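Local atomic coordinates of fanconi-associated nuclease 1 homolog (Pseudomonas aeruginosa, PDB entry 5Y7Q), a protein that belongs to the FAN1 nuclease family, joining a largely helical body to a VRR-NUC domain, and is modelled here with bound nucleic acid. Residues R236-A241 against Y270-L275; R278-L283 against S306-A311. All blocks are in the same frame, centred on the assembly; numbering follows the deposited sequence.

How the contacts relate
Both contacts use helix 273-292, contact 1 at its N-terminal end and contact 2 on its second and third turns, and their centres lie 15 Å apart. Contact 1 (236-241 with 270-275) is buried; it sets the start of this helix against the start of helix 236-253 through methyl packing, and its firm polar bond lies within one segment, at the helix cap. Contact 2 (278-283 with 306-311) is only partly buried and faces the loop between helices 296-304 and 311-321; here a serine hydroxyl bonds across to the helix backbone. The two meet where Y270 CE2 packs on R279 CD, at 3.9 Å. Contact 2 comes nearer the nucleic acid.

Contact 1 (R236-A241 against Y270-L275); sequences RADVDA and YANPWL
OD1 of N272, the N-cap of helix 273-292, accepts from L275 N at 2.9 Å, and the side chains of both residues meet D238 of helix 236-253. The N-H approaches in the carbonyl plane, with a C=O...N angle of 151°. CG of N272 stands anti to its backbone N (chi1 180°), beside the carbonyl carbon, which carries the amide oxygen forward to the first turn of the helix it caps. The capped end packs against the opening turns of helix 236-253. D238 and A241, three residues apart, direct their CB atoms from one face of that helix toward the loop and cap, while V239 points the other way and packs on helix 190-201. The D238 carboxylate approaches the N272 amide without closing on it: OD1 and N272 ND2 are 4.1 Å apart and the two planes are turned 50° from each other. Methyl CD2 of L275 meets both D238 and A241. It lies 3.7 Å from the backbone O of D238 and equally far from OD2 of the same aspartate. From the residues before the cap, the Y270 ring meets the same alanine obliquely, through CE1, and the tyrosine's backbone N is hydrogen-bonded to E276 of the helix that follows. Y242, one residue on in helix 236-253, touches both L275 and W274. A241 CB touches two side chains at about a right angle, 3.5 Å from L275 CD2 and 3.8 Å from Y270 CE1.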
loop_
_atom_site.group_PDB
_atom_site.type_symbol
_atom_site.label_atom_id
_atom_site.label_comp_id
_atom_site.label_asym_id
_atom_site.label_seq_id
_atom_site.Cartn_x
_atom_site.Cartn_y
_atom_site.Cartn_z
ATOM N N ARG A 236 4.372 -2.697 24.500
ATOM C CA ARG A 236 3.001 -3.135 24.287
ATOM C C ARG A 236 2.129 -1.981 23.814
ATOM O O ARG A 236 1.323 -2.141 22.888
ATOM C CB ARG A 236 2.431 -3.737 25.566
ATOM C CG ARG A 236 0.962 -4.035 25.440
ATOM C CD ARG A 236 0.392 -4.624 26.699
ATOM N NE ARG A 236 -0.888 -5.258 26.410
ATOM C CZ ARG A 236 -1.017 -6.497 25.946
ATOM N NH1 ARG A 236 -2.224 -6.988 25.702
ATOM N NH2 ARG A 236 0.056 -7.249 25.725
ATOM N N ALA A 237 2.292 -0.800 24.422
ATOM C CA ALA A 237 1.457 0.346 24.065
ATOM C C ALA A 237 1.575 0.732 22.599
ATOM O O ALA A 237 0.672 1.396 22.086
ATOM C CB ALA A 237 1.798 1.558 24.925
ATOM N N ASP A 238 2.657 0.343 21.916
ATOM C CA ASP A 238 2.776 0.642 20.488
ATOM C C ASP A 238 1.892 -0.283 19.659
ATOM O O ASP A 238 1.257 0.169 18.697
ATOM C CB ASP A 238 4.237 0.556 20.031
ATOM C CG ASP A 238 5.119 1.615 20.689
ATOM O OD1 ASP A 238 6.352 1.400 20.783
ATOM O OD2 ASP A 238 4.569 2.655 21.125
ATOM N N VAL A 239 1.824 -1.570 20.022
ATOM C CA VAL A 239 0.778 -2.441 19.485
ATOM C C VAL A 239 -0.603 -1.850 19.760
ATOM O O VAL A 239 -1.405 -1.648 18.834
ATOM C CB VAL A 239 0.899 -3.857 20.075
ATOM C CG1 VAL A 239 -0.153 -4.787 19.458
ATOM C CG2 VAL A 239 2.309 -4.394 19.904
ATOM N N ASP A 240 -0.893 -1.551 21.036
ATOM C CA ASP A 240 -2.169 -0.919 21.382
ATOM C C ASP A 240 -2.478 0.270 20.473
ATOM O O ASP A 240 -3.609 0.427 19.998
ATOM C CB ASP A 240 -2.168 -0.458 22.846
ATOM C CG ASP A 240 -2.113 -1.611 23.834
ATOM O OD1 ASP A 240 -2.516 -2.726 23.467
ATOM O OD2 ASP A 240 -1.674 -1.404 24.989
ATOM N N ALA A 241 -1.476 1.105 20.196
ATOM C CA ALA A 241 -1.739 2.317 19.435
ATOM C C ALA A 241 -2.029 2.000 17.981
ATOM O O ALA A 241 -2.963 2.561 17.402
ATOM C CB ALA A 241 -0.567 3.289 19.551
ATOM N N TYR A 270 2.832 10.884 18.926
ATOM C CA TYR A 270 3.363 9.675 19.545
ATOM C C TYR A 270 4.877 9.759 19.667
ATOM O O TYR A 270 5.557 10.374 18.839
ATOM C CB TYR A 270 3.010 8.414 18.739
ATOM C CG TYR A 270 1.569 7.966 18.792
ATOM C CD1 TYR A 270 1.024 7.436 19.951
ATOM C CD2 TYR A 270 0.763 8.039 17.661
ATOM C CE1 TYR A 270 -0.303 7.007 19.994
ATOM C CE2 TYR A 270 -0.560 7.624 17.689
ATOM C CZ TYR A 270 -1.089 7.105 18.858
ATOM O OH TYR A 270 -2.400 6.690 18.876
ATOM N N ALA A 271 5.405 9.122 20.713
ATOM C CA ALA A 271 6.850 8.989 20.830
ATOM C C ALA A 271 7.418 8.217 19.644
ATOM O O ALA A 271 8.299 8.712 18.934
ATOM C CB ALA A 271 7.208 8.315 22.154
ATOM N N ASN A 272 6.905 7.016 19.397
ATOM C CA ASN A 272 7.433 6.169 18.334
ATOM C C ASN A 272 7.190 6.816 16.978
ATOM O O ASN A 272 6.033 7.092 16.631
ATOM C CB ASN A 272 6.801 4.779 18.374
ATOM C CG ASN A 272 7.321 3.876 17.274
ATOM O OD1 ASN A 272 6.825 3.908 16.145
ATOM N ND2 ASN A 272 8.329 3.066 17.594
ATOM N N PRO A 273 8.234 7.077 16.187
ATOM C CA PRO A 273 8.029 7.829 14.939
ATOM C C PRO A 273 7.257 7.066 13.880
ATOM O O PRO A 273 6.390 7.651 13.215
ATOM C CB PRO A 273 9.461 8.141 14.493
ATOM C CG PRO A 273 10.256 6.995 15.009
ATOM C CD PRO A 273 9.614 6.576 16.313
ATOM N N TRP A 274 7.539 5.774 13.698
ATOM C CA TRP A 274 6.855 5.025 12.648
ATOM C C TRP A 274 5.357 4.926 12.926
ATOM O O TRP A 274 4.555 4.828 11.984
ATOM C CB TRP A 274 7.518 3.652 12.485
ATOM C CG TRP A 274 6.595 2.510 12.200
ATOM C CD1 TRP A 274 5.850 2.300 11.070
ATOM C CD2 TRP A 274 6.339 1.398 13.063
ATOM N NE1 TRP A 274 5.131 1.133 11.190
ATOM C CE2 TRP A 274 5.418 0.558 12.401
ATOM C CE3 TRP A 274 6.794 1.034 14.341
ATOM C CZ2 TRP A 274 4.947 -0.624 12.973
ATOM C CZ3 TRP A 274 6.332 -0.135 14.903
ATOM C CH2 TRP A 274 5.419 -0.953 14.219
ATOM N N LEU A 275 4.972 5.007 14.211
ATOM C CA LEU A 275 3.566 5.078 14.614
ATOM C C LEU A 275 2.971 6.462 14.345
ATOM O O LEU A 275 1.821 6.582 13.886
ATOM C CB LEU A 275 3.469 4.731 16.096
ATOM C CG LEU A 275 2.250 4.043 16.697
ATOM C CD1 LEU A 275 1.804 2.878 15.849
ATOM C CD2 LEU A 275 2.626 3.566 18.087
#

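Contact 2 (R278-L283 against S306-A311)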
loop_
_atom_site.group_PDB
_atom_site.type_symbol
_atom_site.label_atom_id
_atom_site.label_comp_id
_atom_site.label_asym_id
_atom_site.label_seq_id
_atom_site.Cartn_x
_atom_site.Cartn_y
_atom_site.Cartn_z
ATOM N N ARG A 278 1.633 6.737 10.911
ATOM C CA ARG A 278 0.258 6.264 10.759
ATOM C C ARG A 278 -0.743 7.312 11.231
ATOM O O ARG A 278 -1.729 7.610 10.539
ATOM C CB ARG A 278 0.065 4.971 11.548
ATOM C CG ARG A 278 1.259 4.030 11.544
ATOM C CD ARG A 278 1.066 2.928 10.527
ATOM N NE ARG A 278 -0.311 2.472 10.532
ATOM C CZ ARG A 278 -0.865 1.802 9.536
ATOM N NH1 ARG A 278 -0.138 1.515 8.467
ATOM N NH2 ARG A 278 -2.142 1.427 9.615
ATOM N N ARG A 279 -0.516 7.871 12.422
ATOM C CA ARG A 279 -1.441 8.882 12.925
ATOM C C ARG A 279 -1.551 10.042 11.959
ATOM O O ARG A 279 -2.655 10.502 11.620
ATOM C CB ARG A 279 -0.978 9.418 14.270
ATOM C CG ARG A 279 -1.763 10.639 14.671
ATOM C CD ARG A 279 -1.515 11.021 16.098
ATOM N NE ARG A 279 -0.524 12.081 16.155
ATOM C CZ ARG A 279 -0.840 13.370 16.203
ATOM N NH1 ARG A 279 0.123 14.286 16.249
ATOM N NH2 ARG A 279 -2.122 13.736 16.216
ATOM N N VAL A 280 -0.399 10.524 11.514
ATOM C CA VAL A 280 -0.321 11.738 10.715
ATOM C C VAL A 280 -0.976 11.521 9.348
ATOM O O VAL A 280 -1.680 12.402 8.827
ATOM C CB VAL A 280 1.164 12.154 10.644
ATOM C CG1 VAL A 280 1.774 11.931 9.255
ATOM C CG2 VAL A 280 1.378 13.557 11.215
ATOM N N LYS A 281 -0.815 10.318 8.781
ATOM C CA LYS A 281 -1.544 9.970 7.570
ATOM C C LYS A 281 -3.044 10.042 7.812
ATOM O O LYS A 281 -3.796 10.594 6.994
ATOM C CB LYS A 281 -1.130 8.571 7.094
ATOM C CG LYS A 281 -1.793 8.139 5.783
ATOM C CD LYS A 281 -1.352 6.734 5.331
ATOM C CE LYS A 281 -1.938 6.349 3.953
ATOM N NZ LYS A 281 -1.755 4.895 3.616
ATOM N N LEU A 282 -3.492 9.519 8.955
ATOM C CA LEU A 282 -4.924 9.474 9.221
ATOM C C LEU A 282 -5.511 10.880 9.311
ATOM O O LEU A 282 -6.528 11.188 8.673
ATOM C CB LEU A 282 -5.150 8.687 10.499
ATOM C CG LEU A 282 -6.525 8.274 10.931
ATOM C CD1 LEU A 282 -7.036 7.271 9.964
ATOM C CD2 LEU A 282 -6.354 7.670 12.292
ATOM N N LEU A 283 -4.876 11.751 10.096
ATOM C CA LEU A 283 -5.255 13.162 10.096
ATOM C C LEU A 283 -5.361 13.703 8.680
ATOM O O LEU A 283 -6.335 14.385 8.329
ATOM C CB LEU A 283 -4.239 13.984 10.880
ATOM C CG LEU A 283 -4.366 13.796 12.377
ATOM C CD1 LEU A 283 -3.304 14.634 13.055
ATOM C CD2 LEU A 283 -5.751 14.205 12.822
ATOM N N SER A 306 -0.733 18.019 10.976
ATOM C CA SER A 306 -0.112 16.832 10.405
ATOM C C SER A 306 1.232 17.163 9.752
ATOM O O SER A 306 1.358 18.159 9.024
ATOM C CB SER A 306 -1.046 16.196 9.375
ATOM O OG SER A 306 -0.362 15.210 8.628
ATOM N N SER A 307 2.239 16.323 10.015
ATOM C CA SER A 307 3.549 16.421 9.372
ATOM C C SER A 307 3.652 15.540 8.131
ATOM O O SER A 307 4.745 15.385 7.574
ATOM C CB SER A 307 4.673 16.080 10.365
ATOM O OG SER A 307 4.607 14.735 10.813
ATOM N N HIS A 308 2.543 14.938 7.717
ATOM C CA HIS A 308 2.501 14.123 6.512
ATOM C C HIS A 308 3.060 14.901 5.319
ATOM O O HIS A 308 2.837 16.116 5.208
ATOM C CB HIS A 308 1.055 13.693 6.247
ATOM C CG HIS A 308 0.907 12.671 5.167
ATOM N ND1 HIS A 308 1.088 11.323 5.389
ATOM C CD2 HIS A 308 0.590 12.798 3.857
ATOM C CE1 HIS A 308 0.894 10.665 4.260
ATOM N NE2 HIS A 308 0.594 11.537 3.314
ATOM N N PRO A 309 3.786 14.252 4.415
ATOM C CA PRO A 309 4.399 14.995 3.303
ATOM C C PRO A 309 3.336 15.597 2.388
ATOM O O PRO A 309 2.379 14.927 1.995
ATOM C CB PRO A 309 5.237 13.926 2.593
ATOM C CG PRO A 309 4.561 12.652 2.934
ATOM C CD PRO A 309 4.073 12.813 4.341
ATOM N N GLY A 310 3.496 16.880 2.061
ATOM C CA GLY A 310 2.507 17.575 1.254
ATOM C C GLY A 310 1.338 18.176 2.017
ATOM O O GLY A 310 0.487 18.822 1.392
ATOM N N ALA A 311 1.286 18.016 3.347
ATOM C CA ALA A 311 0.177 18.532 4.142
ATOM C C ALA A 311 0.217 20.049 4.310
ATOM O O ALA A 311 -0.827 20.703 4.229
ATOM C CB ALA A 311 0.156 17.859 5.516
#
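An ST turn at S306, in the loop between helices 296-304 and 311-321, packs against one side of helix 273-292. The S306 hydroxyl works in both directions: OG donates to the backbone O of V280 at 3.1 Å and accepts from H308 N, also at 3.1 Å (N-H...O angle 158°). OG lies 46° out of the plane of the V280 carbonyl, not on a lone pair. It stands anti to its own backbone N (chi1 168°), which points it at the helix. V280 lies along the loop, its two methyls dividing S307 and H308. CG2 lies 3.5 Å from S307 OG, and CG1 meets H308, 3.6 Å from CB and at the edge of the imidazole near its plane. K281 runs alongside H308, its CB 3.9 Å from ND1, while P309 CD lies above one face of the ring, toward the rim; the histidine also meets F284. L283 CB lies near S306 CB, at 4.2 Å. From H308 the chain reverses, A311 N bonding to H308 O, with G310 the N-cap of helix 311-321: a connection between two helices, built from an ST turn followed by a type II beta turn that leads into the second.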